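Local coordinates for putative conjugative transposon recombinase (Clostridium difficile, PDB 3G13), which probably binds DNA and exchanges its strands as a serine-type recombinase, of which this chain is the N-terminal resolvase domain, at residues N69-G74 and R104-Y109; A9-V14 and E62-M67; S27-Y32 and A45-D50. All blocks are in the same frame, centred on the assembly; numbering follows the deposited sequence.

In the fold
Interactions 2 and 3 pack helices on one mixed sheet of the resolvase domain, whereas interaction 1 meets the loop leading into strand 107-110. Interactions 1 and 2 share helix 62-72: interaction 2 seats its first turns over strand 6-14, and interaction 1 uses its last turn, with centres about 12 Å apart. Interaction 3 packs helix 25-37 on strand 42-51. Along the chain it is nested inside the loop closed by interaction 2, and interaction 1 follows. The centres of interactions 2 and 3 lie about 8 Å apart, linked by neighbouring strands and by the hydrogen bond of Tyr-11 to Asp-50; Tyr-48 to Asp-70 joins interactions 3 and 1. Helices 62-72 and 25-37 thus cover opposite faces of one sheet.

Interaction 1: N69-G74 and R104-Y109; sequences NDCMNG and RNIAVY
Met-72, a selenomethionine, lays its SE over one face of the Arg-104 guanidinium, displaced from the middle toward the rim, with SE 3.4 Å from Arg-104 NE. The two side chains cross at about a right angle, and Met-72 CE reaches on to Arg-104 CD at 3.8 Å. Bends at chi2 (-51°) and chi3 of the Met-72 chain fold the selenium across the arginine. In the plane of the guanidinium, at its edge, a water accepts from Arg-104 NH1 at 2.9 Å and donates to Cys-71 O at 3.0 Å, bridging the arginine to the last helical turn. That turn ends in a Schellman motif: Gly-74 has positive phi, and its N bonds back to Cys-71 O, so this carbonyl serves both the cap and the water. Asn-105, also at positive phi, closes helix 91-102 with a second Schellman motif, after which the chain turns into strand 107-110 of the resolvase sheet. The buried side of the contact belongs to Ile-106, whose CD1 sits 3.7 Å from Cys-71 CB and 3.5 Å from Cys-71 O. Its CG1 stands beside the backbone N (chi1 -55°), and the extended branch beyond carries CD1 to the helix. Leu-101 of helix 91-102 touches both Met-72 and Ile-106, while Cys-71 also packs on Ile-76.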
ATOM      1  N   ASN A  69      -3.405 -10.265 -22.900  1.00 22.28           N
ATOM      2  CA  ASN A  69      -3.848 -10.124 -24.320  1.00 23.37           C
ATOM      3  C   ASN A  69      -5.304 -10.553 -24.542  1.00 22.55           C
ATOM      4  O   ASN A  69      -6.026  -9.936 -25.307  1.00 22.91           O
ATOM      5  CB  ASN A  69      -2.949 -10.917 -25.301  1.00 24.18           C
ATOM      6  CG  ASN A  69      -1.468 -10.517 -25.239  1.00 28.81           C
ATOM      7  OD1 ASN A  69      -0.582 -11.370 -25.446  1.00 35.95           O
ATOM      8  ND2 ASN A  69      -1.184  -9.240 -24.974  1.00 31.91           N
ATOM      9  N   ASP A  70      -5.735 -11.621 -23.878  1.00 21.66           N
ATOM     10  CA  ASP A  70      -7.137 -12.051 -23.965  1.00 21.47           C
ATOM     11  C   ASP A  70      -8.085 -11.036 -23.334  1.00 21.74           C
ATOM     12  O   ASP A  70      -9.223 -10.862 -23.810  1.00 20.66           O
ATOM     13  CB  ASP A  70      -7.322 -13.432 -23.334  1.00 21.15           C
ATOM     14  CG  ASP A  70      -6.616 -14.528 -24.134  1.00 21.71           C
ATOM     15  OD1 ASP A  70      -6.196 -14.250 -25.275  1.00 22.27           O
ATOM     16  OD2 ASP A  70      -6.468 -15.652 -23.622  1.00 20.22           O
ATOM     17  N   CYS A  71      -7.619 -10.388 -22.258  1.00 21.24           N
ATOM     18  CA  CYS A  71      -8.357  -9.260 -21.656  1.00 22.17           C
ATOM     19  C   CYS A  71      -8.477  -8.097 -22.644  1.00 22.25           C
ATOM     20  O   CYS A  71      -9.556  -7.545 -22.792  1.00 22.22           O
ATOM     21  CB  CYS A  71      -7.715  -8.772 -20.337  1.00 21.07           C
ATOM     22  SG  CYS A  71      -7.934  -9.876 -18.908  1.00 22.74           S
HETATM   23  N   MSE A  72      -7.374  -7.734 -23.319  1.00 23.54           N
HETATM   24  CA  MSE A  72      -7.404  -6.643 -24.305  1.00 24.94           C
HETATM   25  C   MSE A  72      -8.304  -6.974 -25.514  1.00 24.86           C
HETATM   26  O   MSE A  72      -8.869  -6.071 -26.149  1.00 23.22           O
HETATM   27  CB  MSE A  72      -5.985  -6.227 -24.721  1.00 26.25           C
HETATM   28  CG  MSE A  72      -5.117  -5.655 -23.569  1.00 30.87           C
HETATM   29 SE   MSE A  72      -6.001  -4.209 -22.513  1.00 46.14          SE
HETATM   30  CE  MSE A  72      -6.642  -5.256 -20.957  1.00 40.96           C
ATOM     31  N   ASN A  73      -8.483  -8.274 -25.778  1.00 25.39           N
ATOM     32  CA  ASN A  73      -9.366  -8.764 -26.854  1.00 25.47           C
ATOM     33  C   ASN A  73     -10.838  -8.988 -26.460  1.00 25.16           C
ATOM     34  O   ASN A  73     -11.640  -9.409 -27.293  1.00 25.38           O
ATOM     35  CB  ASN A  73      -8.790 -10.063 -27.441  1.00 26.42           C
ATOM     36  CG  ASN A  73      -7.438  -9.857 -28.130  1.00 29.28           C
ATOM     37  OD1 ASN A  73      -7.063  -8.733 -28.474  1.00 33.61           O
ATOM     38  ND2 ASN A  73      -6.711 -10.948 -28.348  1.00 30.25           N
ATOM     39  N   GLY A  74     -11.198  -8.720 -25.202  1.00 24.02           N
ATOM     40  CA  GLY A  74     -12.600  -8.809 -24.783  1.00 22.57           C
ATOM     41  C   GLY A  74     -13.086 -10.200 -24.394  1.00 22.05           C
ATOM     42  O   GLY A  74     -14.295 -10.450 -24.324  1.00 21.43           O
ATOM     43  N   ARG A 104     -10.932  -1.032 -18.877  1.00 23.33           N
ATOM     44  CA  ARG A 104     -11.745  -1.850 -19.776  1.00 23.99           C
ATOM     45  C   ARG A 104     -12.913  -2.557 -19.068  1.00 23.22           C
ATOM     46  O   ARG A 104     -13.564  -3.429 -19.656  1.00 22.28           O
ATOM     47  CB  ARG A 104     -10.861  -2.820 -20.562  1.00 23.90           C
ATOM     48  CG  ARG A 104     -10.312  -2.140 -21.826  1.00 28.85           C
ATOM     49  CD  ARG A 104      -8.842  -2.338 -21.954  1.00 35.17           C
ATOM     50  NE  ARG A 104      -8.276  -1.783 -23.202  1.00 39.35           N
ATOM     51  CZ  ARG A 104      -8.543  -2.222 -24.444  1.00 39.62           C
ATOM     52  NH1 ARG A 104      -9.401  -3.226 -24.660  1.00 38.55           N
ATOM     53  NH2 ARG A 104      -7.933  -1.650 -25.481  1.00 41.09           N
ATOM     54  N   ASN A 105     -13.189  -2.116 -17.835  1.00 22.67           N
ATOM     55  CA  ASN A 105     -14.297  -2.631 -16.990  1.00 23.34           C
ATOM     56  C   ASN A 105     -14.131  -4.123 -16.689  1.00 21.50           C
ATOM     57  O   ASN A 105     -15.122  -4.878 -16.636  1.00 21.83           O
ATOM     58  CB  ASN A 105     -15.677  -2.378 -17.625  1.00 24.54           C
ATOM     59  CG  ASN A 105     -15.923  -0.915 -17.937  1.00 28.74           C
ATOM     60  OD1 ASN A 105     -15.902  -0.064 -17.042  1.00 35.22           O
ATOM     61  ND2 ASN A 105     -16.166  -0.613 -19.218  1.00 33.74           N
ATOM     62  N   ILE A 106     -12.868  -4.531 -16.532  1.00 19.10           N
ATOM     63  CA  ILE A 106     -12.497  -5.895 -16.167  1.00 17.28           C
ATOM     64  C   ILE A 106     -12.020  -5.874 -14.726  1.00 15.76           C
ATOM     65  O   ILE A 106     -11.102  -5.132 -14.336  1.00 14.54           O
ATOM     66  CB  ILE A 106     -11.391  -6.495 -17.083  1.00 17.23           C
ATOM     67  CG1 ILE A 106     -11.815  -6.433 -18.566  1.00 17.61           C
ATOM     68  CG2 ILE A 106     -11.023  -7.931 -16.617  1.00 15.17           C
ATOM     69  CD1 ILE A 106     -10.654  -6.661 -19.598  1.00 15.56           C
ATOM     70  N   ALA A 107     -12.688  -6.688 -13.937  1.00 14.21           N
ATOM     71  CA  ALA A 107     -12.424  -6.787 -12.528  1.00 13.47           C
ATOM     72  C   ALA A 107     -11.384  -7.867 -12.255  1.00 13.43           C
ATOM     73  O   ALA A 107     -11.343  -8.900 -12.927  1.00 13.69           O
ATOM     74  CB  ALA A 107     -13.751  -7.164 -11.818  1.00 12.68           C
ATOM     75  N   VAL A 108     -10.556  -7.629 -11.252  1.00 12.78           N
ATOM     76  CA  VAL A 108      -9.796  -8.698 -10.645  1.00 13.46           C
ATOM     77  C   VAL A 108     -10.409  -8.978  -9.283  1.00 13.04           C
ATOM     78  O   VAL A 108     -10.813  -8.050  -8.562  1.00 11.76           O
ATOM     79  CB  VAL A 108      -8.282  -8.336 -10.496  1.00 13.99           C
ATOM     80  CG1 VAL A 108      -7.501  -9.488  -9.769  1.00 12.80           C
ATOM     81  CG2 VAL A 108      -7.709  -8.032 -11.834  1.00 13.09           C
ATOM     82  N   TYR A 109     -10.556 -10.262  -8.963  1.00 12.22           N
ATOM     83  CA  TYR A 109     -10.973 -10.627  -7.626  1.00 12.38           C
ATOM     84  C   TYR A 109      -9.811 -11.325  -6.911  1.00 13.13           C
ATOM     85  O   TYR A 109      -9.459 -12.454  -7.258  1.00 11.78           O
ATOM     86  CB  TYR A 109     -12.272 -11.499  -7.586  1.00 12.02           C
ATOM     87  CG  TYR A 109     -12.786 -11.554  -6.151  1.00 11.26           C
ATOM     88  CD1 TYR A 109     -13.699 -10.615  -5.700  1.00 10.99           C
ATOM     89  CD2 TYR A 109     -12.318 -12.503  -5.245  1.00  8.44           C
ATOM     90  CE1 TYR A 109     -14.127 -10.601  -4.398  1.00 11.84           C
ATOM     91  CE2 TYR A 109     -12.735 -12.497  -3.906  1.00 11.08           C
ATOM     92  CZ  TYR A 109     -13.642 -11.545  -3.500  1.00 14.77           C
ATOM     93  OH  TYR A 109     -14.082 -11.508  -2.200  1.00 14.61           O
TER
HETATM   94  O   HOH W   1     -11.289  -5.265 -23.692  1.00 35.96           O

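Interaction 2: A9-V14 and E62-M67; sequences AAYCRV and EDFQRM
Tyr-11 offers one face of its ring to the edge of Phe-64 in a T-shaped stack, with centroids 5.2 Å apart and planes at 89°. Phe-64 CD1 lies over the centre of the tyrosine ring, 3.8 Å from Tyr-11 CZ. Packing is closest where the tyrosine meets the helix backbone: Tyr-11 CE1 is 3.5 Å from Phe-64 CA, and Tyr-11 OH is 3.6 Å from Phe-64 CB. With CG anti to the backbone N (chi1 -176°), the tyrosine ring reaches the first turn of the helix, where Asp-50 accepts a hydrogen bond from its OH and another from Phe-64 N. Toward the next turn, selenomethionine Met-67 packs SE 3.7 Å from Tyr-11 CB. The same SE makes an oblique Met-aromatic contact, 5.2 Å from the centroid of the Tyr-11 ring.

The outer side of the helix, by contrast, carries Glu-62, which is exposed, and Gln-65; their CB bonds point away from the strand and they add nothing to the contact. A partly exposed flank faces strand 42-51. There Arg-66 grips Asp-63 side-on through NE and NH2, with nearly straight bonds; NE lies 2.7 Å from Asp-63 OD2, which it meets from above the carboxylate plane. Arg-66 NH1 holds Asp-46 as well, so the arginine probably offsets both carboxylates, and Asp-63 OD1 also receives Ala-49 N. Strand 9-14 and helix 62-67 run nearly antiparallel, at 169°, with their axes 9.4 Å apart, the layered alpha/beta packing of the serine-recombinase catalytic domain fold.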
ATOM      1  N   ALA A   9     -12.139 -15.740 -15.803  1.00 16.65           N
ATOM      2  CA  ALA A   9     -10.857 -16.464 -15.852  1.00 16.63           C
ATOM      3  C   ALA A   9     -10.255 -16.651 -14.452  1.00 17.56           C
ATOM      4  O   ALA A   9     -10.721 -16.033 -13.469  1.00 17.00           O
ATOM      5  CB  ALA A   9      -9.872 -15.687 -16.746  1.00 16.93           C
ATOM      6  N   ALA A  10      -9.203 -17.473 -14.357  1.00 16.42           N
ATOM      7  CA  ALA A  10      -8.389 -17.558 -13.132  1.00 17.06           C
ATOM      8  C   ALA A  10      -6.951 -17.434 -13.523  1.00 17.78           C
ATOM      9  O   ALA A  10      -6.549 -17.986 -14.546  1.00 17.18           O
ATOM     10  CB  ALA A  10      -8.616 -18.877 -12.378  1.00 16.85           C
ATOM     11  N   TYR A  11      -6.193 -16.691 -12.715  1.00 18.11           N
ATOM     12  CA  TYR A  11      -4.736 -16.675 -12.827  1.00 18.96           C
ATOM     13  C   TYR A  11      -4.034 -17.391 -11.678  1.00 18.94           C
ATOM     14  O   TYR A  11      -4.258 -17.071 -10.508  1.00 19.53           O
ATOM     15  CB  TYR A  11      -4.174 -15.255 -13.007  1.00 18.62           C
ATOM     16  CG  TYR A  11      -2.681 -15.366 -13.213  1.00 20.43           C
ATOM     17  CD1 TYR A  11      -2.163 -15.783 -14.452  1.00 18.59           C
ATOM     18  CD2 TYR A  11      -1.790 -15.166 -12.148  1.00 17.73           C
ATOM     19  CE1 TYR A  11      -0.819 -15.966 -14.642  1.00 19.12           C
ATOM     20  CE2 TYR A  11      -0.418 -15.323 -12.339  1.00 19.37           C
ATOM     21  CZ  TYR A  11       0.054 -15.735 -13.607  1.00 20.19           C
ATOM     22  OH  TYR A  11       1.394 -15.907 -13.838  1.00 20.95           O
ATOM     23  N   CYS A  12      -3.174 -18.356 -12.017  1.00 19.43           N
ATOM     24  CA  CYS A  12      -2.531 -19.222 -11.024  1.00 20.32           C
ATOM     25  C   CYS A  12      -1.009 -19.129 -11.042  1.00 20.96           C
ATOM     26  O   CYS A  12      -0.389 -19.039 -12.120  1.00 21.19           O
ATOM     27  CB  CYS A  12      -2.909 -20.700 -11.238  1.00 20.11           C
ATOM     28  SG  CYS A  12      -4.671 -21.034 -11.517  1.00 23.71           S
ATOM     29  N   ARG A  13      -0.416 -19.164  -9.851  1.00 21.08           N
ATOM     30  CA  ARG A  13       1.007 -19.402  -9.705  1.00 22.80           C
ATOM     31  C   ARG A  13       1.160 -20.860  -9.291  1.00 23.81           C
ATOM     32  O   ARG A  13       0.536 -21.287  -8.309  1.00 23.30           O
ATOM     33  CB  ARG A  13       1.637 -18.477  -8.666  1.00 22.47           C
ATOM     34  CG  ARG A  13       3.144 -18.643  -8.560  1.00 22.95           C
ATOM     35  CD  ARG A  13       3.739 -17.616  -7.604  1.00 24.35           C
ATOM     36  NE  ARG A  13       3.371 -17.920  -6.222  1.00 23.70           N
ATOM     37  CZ  ARG A  13       3.383 -17.045  -5.233  1.00 24.96           C
ATOM     38  NH1 ARG A  13       3.744 -15.780  -5.444  1.00 23.78           N
ATOM     39  NH2 ARG A  13       3.033 -17.447  -4.026  1.00 25.28           N
ATOM     40  N   VAL A  14       1.955 -21.618 -10.061  1.00 25.61           N
ATOM     41  CA  VAL A  14       2.140 -23.067  -9.839  1.00 28.50           C
ATOM     42  C   VAL A  14       3.417 -23.322  -9.049  1.00 31.02           C
ATOM     43  O   VAL A  14       4.490 -22.835  -9.427  1.00 29.82           O
ATOM     44  CB  VAL A  14       2.205 -23.893 -11.175  1.00 27.92           C
ATOM     45  CG1 VAL A  14       2.552 -25.377 -10.892  1.00 28.08           C
ATOM     46  CG2 VAL A  14       0.897 -23.806 -11.909  1.00 28.76           C
ATOM     47  N   GLU A  62       4.785 -15.819 -19.078  1.00 30.97           N
ATOM     48  CA  GLU A  62       4.175 -16.016 -20.390  1.00 29.04           C
ATOM     49  C   GLU A  62       2.647 -16.174 -20.380  1.00 26.61           C
ATOM     50  O   GLU A  62       1.959 -15.542 -21.192  1.00 25.61           O
ATOM     51  CB  GLU A  62       4.863 -17.163 -21.143  1.00 30.21           C
ATOM     52  CG  GLU A  62       6.354 -16.918 -21.311  1.00 35.14           C
ATOM     53  CD  GLU A  62       6.914 -17.492 -22.602  1.00 43.93           C
ATOM     54  OE1 GLU A  62       6.171 -18.238 -23.307  1.00 45.97           O
ATOM     55  OE2 GLU A  62       8.105 -17.180 -22.904  1.00 46.56           O
ATOM     56  N   ASP A  63       2.116 -16.996 -19.470  1.00 24.44           N
ATOM     57  CA  ASP A  63       0.660 -17.184 -19.427  1.00 22.84           C
ATOM     58  C   ASP A  63      -0.074 -15.970 -18.827  1.00 21.80           C
ATOM     59  O   ASP A  63      -1.183 -15.655 -19.240  1.00 21.19           O
ATOM     60  CB  ASP A  63       0.287 -18.458 -18.695  1.00 22.87           C
ATOM     61  CG  ASP A  63      -0.638 -19.356 -19.514  1.00 23.07           C
ATOM     62  OD1 ASP A  63      -1.471 -20.048 -18.916  1.00 23.29           O
ATOM     63  OD2 ASP A  63      -0.518 -19.381 -20.758  1.00 25.46           O
ATOM     64  N   PHE A  64       0.563 -15.282 -17.879  1.00 21.58           N
ATOM     65  CA  PHE A  64       0.041 -13.994 -17.415  1.00 21.80           C
ATOM     66  C   PHE A  64      -0.128 -13.057 -18.603  1.00 22.07           C
ATOM     67  O   PHE A  64      -1.161 -12.407 -18.759  1.00 21.51           O
ATOM     68  CB  PHE A  64       0.966 -13.329 -16.384  1.00 21.61           C
ATOM     69  CG  PHE A  64       0.381 -12.059 -15.800  1.00 21.28           C
ATOM     70  CD1 PHE A  64      -0.499 -12.128 -14.711  1.00 21.38           C
ATOM     71  CD2 PHE A  64       0.671 -10.815 -16.365  1.00 20.06           C
ATOM     72  CE1 PHE A  64      -1.064 -10.980 -14.164  1.00 22.28           C
ATOM     73  CE2 PHE A  64       0.107  -9.642 -15.832  1.00 21.05           C
ATOM     74  CZ  PHE A  64      -0.762  -9.723 -14.728  1.00 21.12           C
ATOM     75  N   GLN A  65       0.897 -12.986 -19.458  1.00 23.06           N
ATOM     76  CA  GLN A  65       0.820 -12.110 -20.628  1.00 23.17           C
ATOM     77  C   GLN A  65      -0.245 -12.558 -21.620  1.00 22.30           C
ATOM     78  O   GLN A  65      -0.886 -11.719 -22.244  1.00 21.94           O
ATOM     79  CB  GLN A  65       2.182 -11.966 -21.327  1.00 24.55           C
ATOM     80  CG  GLN A  65       3.187 -11.124 -20.559  1.00 28.46           C
ATOM     81  CD  GLN A  65       2.681  -9.707 -20.259  1.00 33.23           C
ATOM     82  OE1 GLN A  65       2.220  -8.995 -21.161  1.00 35.33           O
ATOM     83  NE2 GLN A  65       2.759  -9.302 -18.980  1.00 34.26           N
ATOM     84  N   ARG A  66      -0.417 -13.873 -21.784  1.00 21.77           N
ATOM     85  CA  ARG A  66      -1.486 -14.391 -22.663  1.00 21.20           C
ATOM     86  C   ARG A  66      -2.837 -13.936 -22.090  1.00 21.44           C
ATOM     87  O   ARG A  66      -3.680 -13.454 -22.819  1.00 21.08           O
ATOM     88  CB  ARG A  66      -1.400 -15.915 -22.790  1.00 20.57           C
ATOM     89  CG  ARG A  66      -2.464 -16.575 -23.673  1.00 20.84           C
ATOM     90  CD  ARG A  66      -2.261 -18.083 -23.749  1.00 20.05           C
ATOM     91  NE  ARG A  66      -2.495 -18.806 -22.485  1.00 20.95           N
ATOM     92  CZ  ARG A  66      -3.643 -19.377 -22.123  1.00 20.60           C
ATOM     93  NH1 ARG A  66      -4.721 -19.322 -22.901  1.00 22.13           N
ATOM     94  NH2 ARG A  66      -3.716 -20.014 -20.963  1.00 21.89           N
HETATM   95  N   MSE A  67      -2.996 -14.036 -20.770  1.00 21.48           N
HETATM   96  CA  MSE A  67      -4.194 -13.537 -20.122  1.00 22.35           C
HETATM   97  C   MSE A  67      -4.470 -12.046 -20.355  1.00 22.22           C
HETATM   98  O   MSE A  67      -5.602 -11.656 -20.693  1.00 21.08           O
HETATM   99  CB  MSE A  67      -4.143 -13.811 -18.639  1.00 22.63           C
HETATM  100  CG  MSE A  67      -5.528 -13.889 -18.069  1.00 25.51           C
HETATM  101 SE   MSE A  67      -5.378 -13.855 -16.160  1.00 41.28          SE
HETATM  102  CE  MSE A  67      -5.386 -11.845 -16.430  1.00 19.05           C
TER

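Interaction 3: S27-Y32 and A45-D50; sequences SQVQYY and ADIYAD
Val-29 meets Ile-47 through their CG2 methyls, 4.0 Å apart, as the two branched side chains cross at a slant. The valine CG2 lies beside its own backbone N, while its other methyl, CG1, stands anti to that N (chi1 170°). The carbonyl of the same residue also takes part: Val-29 O is 3.6 Å from Ile-47 CD1. That oxygen accepts a hydrogen bond from Thr-33 OG1 one turn further on, and Ile-47 itself packs on Thr-33. At the end of the segment, Tyr-32 touches the isoleucine with the root of its side chain, CB being 3.9 Å from Ile-47 CD1. Its ring leads away over strand 6-14, against Ala-10 and Cys-12, and its OH is hydrogen-bonded to Glu-111. Ile-47 thus straddles one turn of the helix, from Val-29 to Tyr-32. The contact is wholly apolar on the side-chain level and partly buried. It packs the helix of a beta-alpha-beta crossover, strand 6-14 to helix 25-37 to strand 42-51, against its second strand, at a margin of the resolvase-domain sheet.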
ATOM      1  N   SER A  27      -4.351 -29.463  -9.299  1.00 19.49           N
ATOM      2  CA  SER A  27      -5.270 -29.109  -8.196  1.00 20.17           C
ATOM      3  C   SER A  27      -5.949 -27.752  -8.414  1.00 18.68           C
ATOM      4  O   SER A  27      -7.136 -27.606  -8.161  1.00 19.35           O
ATOM      5  CB  SER A  27      -4.563 -29.102  -6.839  1.00 19.93           C
ATOM      6  OG  SER A  27      -4.128 -30.406  -6.492  1.00 25.97           O
ATOM      7  N   GLN A  28      -5.184 -26.757  -8.862  1.00 17.96           N
ATOM      8  CA  GLN A  28      -5.737 -25.446  -9.148  1.00 16.93           C
ATOM      9  C   GLN A  28      -6.666 -25.414 -10.352  1.00 16.55           C
ATOM     10  O   GLN A  28      -7.689 -24.752 -10.322  1.00 14.79           O
ATOM     11  CB  GLN A  28      -4.621 -24.406  -9.296  1.00 17.97           C
ATOM     12  CG  GLN A  28      -3.914 -24.151  -7.977  1.00 18.87           C
ATOM     13  CD  GLN A  28      -2.925 -22.991  -8.073  1.00 23.48           C
ATOM     14  OE1 GLN A  28      -3.319 -21.827  -8.009  1.00 22.82           O
ATOM     15  NE2 GLN A  28      -1.641 -23.311  -8.223  1.00 22.25           N
ATOM     16  N   VAL A  29      -6.305 -26.128 -11.414  1.00 14.57           N
ATOM     17  CA  VAL A  29      -7.218 -26.297 -12.519  1.00 15.30           C
ATOM     18  C   VAL A  29      -8.568 -26.884 -12.059  1.00 15.35           C
ATOM     19  O   VAL A  29      -9.638 -26.359 -12.433  1.00 15.31           O
ATOM     20  CB  VAL A  29      -6.584 -27.111 -13.696  1.00 15.32           C
ATOM     21  CG1 VAL A  29      -7.647 -27.484 -14.744  1.00 16.32           C
ATOM     22  CG2 VAL A  29      -5.465 -26.252 -14.367  1.00 14.46           C
ATOM     23  N   GLN A  30      -8.534 -27.951 -11.260  1.00 15.33           N
ATOM     24  CA  GLN A  30      -9.812 -28.513 -10.792  1.00 17.05           C
ATOM     25  C   GLN A  30     -10.570 -27.554  -9.860  1.00 16.64           C
ATOM     26  O   GLN A  30     -11.774 -27.430  -9.969  1.00 16.60           O
ATOM     27  CB  GLN A  30      -9.628 -29.861 -10.071  1.00 16.97           C
ATOM     28  CG  GLN A  30      -8.997 -30.953 -10.924  1.00 21.18           C
ATOM     29  CD  GLN A  30      -9.088 -32.294 -10.229  1.00 26.55           C
ATOM     30  OE1 GLN A  30      -9.999 -32.524  -9.429  1.00 31.83           O
ATOM     31  NE2 GLN A  30      -8.157 -33.178 -10.522  1.00 26.59           N
ATOM     32  N   TYR A  31      -9.851 -26.896  -8.945  1.00 17.18           N
ATOM     33  CA  TYR A  31     -10.485 -25.981  -8.013  1.00 16.49           C
ATOM     34  C   TYR A  31     -11.263 -24.895  -8.768  1.00 15.77           C
ATOM     35  O   TYR A  31     -12.464 -24.714  -8.530  1.00 15.71           O
ATOM     36  CB  TYR A  31      -9.471 -25.328  -7.050  1.00 17.84           C
ATOM     37  CG  TYR A  31     -10.142 -24.238  -6.256  1.00 17.18           C
ATOM     38  CD1 TYR A  31     -10.987 -24.553  -5.197  1.00 19.72           C
ATOM     39  CD2 TYR A  31      -9.985 -22.894  -6.603  1.00 18.83           C
ATOM     40  CE1 TYR A  31     -11.666 -23.536  -4.494  1.00 21.48           C
ATOM     41  CE2 TYR A  31     -10.639 -21.891  -5.906  1.00 18.45           C
ATOM     42  CZ  TYR A  31     -11.462 -22.212  -4.856  1.00 19.66           C
ATOM     43  OH  TYR A  31     -12.117 -21.214  -4.157  1.00 21.58           O
ATOM     44  N   TYR A  32     -10.584 -24.175  -9.663  1.00 15.44           N
ATOM     45  CA  TYR A  32     -11.230 -23.067 -10.389  1.00 15.06           C
ATOM     46  C   TYR A  32     -12.301 -23.512 -11.355  1.00 15.32           C
ATOM     47  O   TYR A  32     -13.292 -22.834 -11.502  1.00 14.78           O
ATOM     48  CB  TYR A  32     -10.203 -22.198 -11.109  1.00 14.66           C
ATOM     49  CG  TYR A  32      -9.419 -21.331 -10.150  1.00 16.23           C
ATOM     50  CD1 TYR A  32     -10.040 -20.267  -9.476  1.00 15.10           C
ATOM     51  CD2 TYR A  32      -8.050 -21.577  -9.917  1.00 15.68           C
ATOM     52  CE1 TYR A  32      -9.294 -19.451  -8.584  1.00 17.27           C
ATOM     53  CE2 TYR A  32      -7.307 -20.783  -9.051  1.00 17.38           C
ATOM     54  CZ  TYR A  32      -7.927 -19.716  -8.382  1.00 18.45           C
ATOM     55  OH  TYR A  32      -7.166 -18.939  -7.523  1.00 17.95           O
ATOM     56  N   ALA A  45     -13.757 -18.640 -19.047  1.00 18.74           N
ATOM     57  CA  ALA A  45     -12.962 -18.191 -20.193  1.00 19.15           C
ATOM     58  C   ALA A  45     -11.783 -19.154 -20.294  1.00 19.20           C
ATOM     59  O   ALA A  45     -11.729 -19.964 -21.220  1.00 18.74           O
ATOM     60  CB  ALA A  45     -12.502 -16.737 -20.014  1.00 18.62           C
ATOM     61  N   ASP A  46     -10.886 -19.134 -19.298  1.00 18.21           N
ATOM     62  CA  ASP A  46      -9.747 -20.010 -19.321  1.00 17.76           C
ATOM     63  C   ASP A  46      -9.058 -19.979 -17.971  1.00 17.64           C
ATOM     64  O   ASP A  46      -9.384 -19.165 -17.083  1.00 16.95           O
ATOM     65  CB  ASP A  46      -8.790 -19.645 -20.501  1.00 18.44           C
ATOM     66  CG  ASP A  46      -7.905 -20.824 -20.946  1.00 19.24           C
ATOM     67  OD1 ASP A  46      -7.995 -21.936 -20.359  1.00 18.64           O
ATOM     68  OD2 ASP A  46      -7.055 -20.598 -21.825  1.00 22.76           O
ATOM     69  N   ILE A  47      -8.148 -20.912 -17.795  1.00 17.35           N
ATOM     70  CA  ILE A  47      -7.300 -20.951 -16.635  1.00 18.31           C
ATOM     71  C   ILE A  47      -5.866 -20.704 -17.120  1.00 18.59           C
ATOM     72  O   ILE A  47      -5.390 -21.354 -18.056  1.00 18.05           O
ATOM     73  CB  ILE A  47      -7.491 -22.253 -15.840  1.00 19.37           C
ATOM     74  CG1 ILE A  47      -8.940 -22.291 -15.289  1.00 20.51           C
ATOM     75  CG2 ILE A  47      -6.400 -22.389 -14.709  1.00 19.13           C
ATOM     76  CD1 ILE A  47      -9.350 -23.553 -14.648  1.00 22.90           C
ATOM     77  N   TYR A  48      -5.234 -19.708 -16.513  1.00 18.10           N
ATOM     78  CA  TYR A  48      -3.912 -19.244 -16.903  1.00 18.27           C
ATOM     79  C   TYR A  48      -2.993 -19.533 -15.744  1.00 19.24           C
ATOM     80  O   TYR A  48      -3.376 -19.358 -14.593  1.00 19.80           O
ATOM     81  CB  TYR A  48      -3.946 -17.762 -17.203  1.00 17.54           C
ATOM     82  CG  TYR A  48      -4.906 -17.371 -18.307  1.00 16.97           C
ATOM     83  CD1 TYR A  48      -4.448 -17.175 -19.617  1.00 17.81           C
ATOM     84  CD2 TYR A  48      -6.270 -17.184 -18.046  1.00 17.30           C
ATOM     85  CE1 TYR A  48      -5.310 -16.802 -20.642  1.00 16.84           C
ATOM     86  CE2 TYR A  48      -7.167 -16.821 -19.078  1.00 17.08           C
ATOM     87  CZ  TYR A  48      -6.675 -16.637 -20.373  1.00 18.14           C
ATOM     88  OH  TYR A  48      -7.521 -16.268 -21.401  1.00 18.43           O
ATOM     89  N   ALA A  49      -1.770 -19.982 -16.037  1.00 20.63           N
ATOM     90  CA  ALA A  49      -0.880 -20.460 -14.996  1.00 20.49           C
ATOM     91  C   ALA A  49       0.590 -20.383 -15.404  1.00 22.01           C
ATOM     92  O   ALA A  49       0.971 -20.819 -16.501  1.00 21.15           O
ATOM     93  CB  ALA A  49      -1.235 -21.876 -14.608  1.00 20.70           C
ATOM     94  N   ASP A  50       1.402 -19.802 -14.523  1.00 22.88           N
ATOM     95  CA  ASP A  50       2.858 -19.848 -14.667  1.00 24.36           C
ATOM     96  C   ASP A  50       3.464 -20.485 -13.455  1.00 25.52           C
ATOM     97  O   ASP A  50       2.955 -20.329 -12.343  1.00 25.46           O
ATOM     98  CB  ASP A  50       3.467 -18.456 -14.834  1.00 24.21           C
ATOM     99  CG  ASP A  50       3.022 -17.775 -16.097  1.00 22.60           C
ATOM    100  OD1 ASP A  50       3.350 -18.233 -17.212  1.00 21.44           O
ATOM    101  OD2 ASP A  50       2.346 -16.745 -15.970  1.00 23.72           O
TER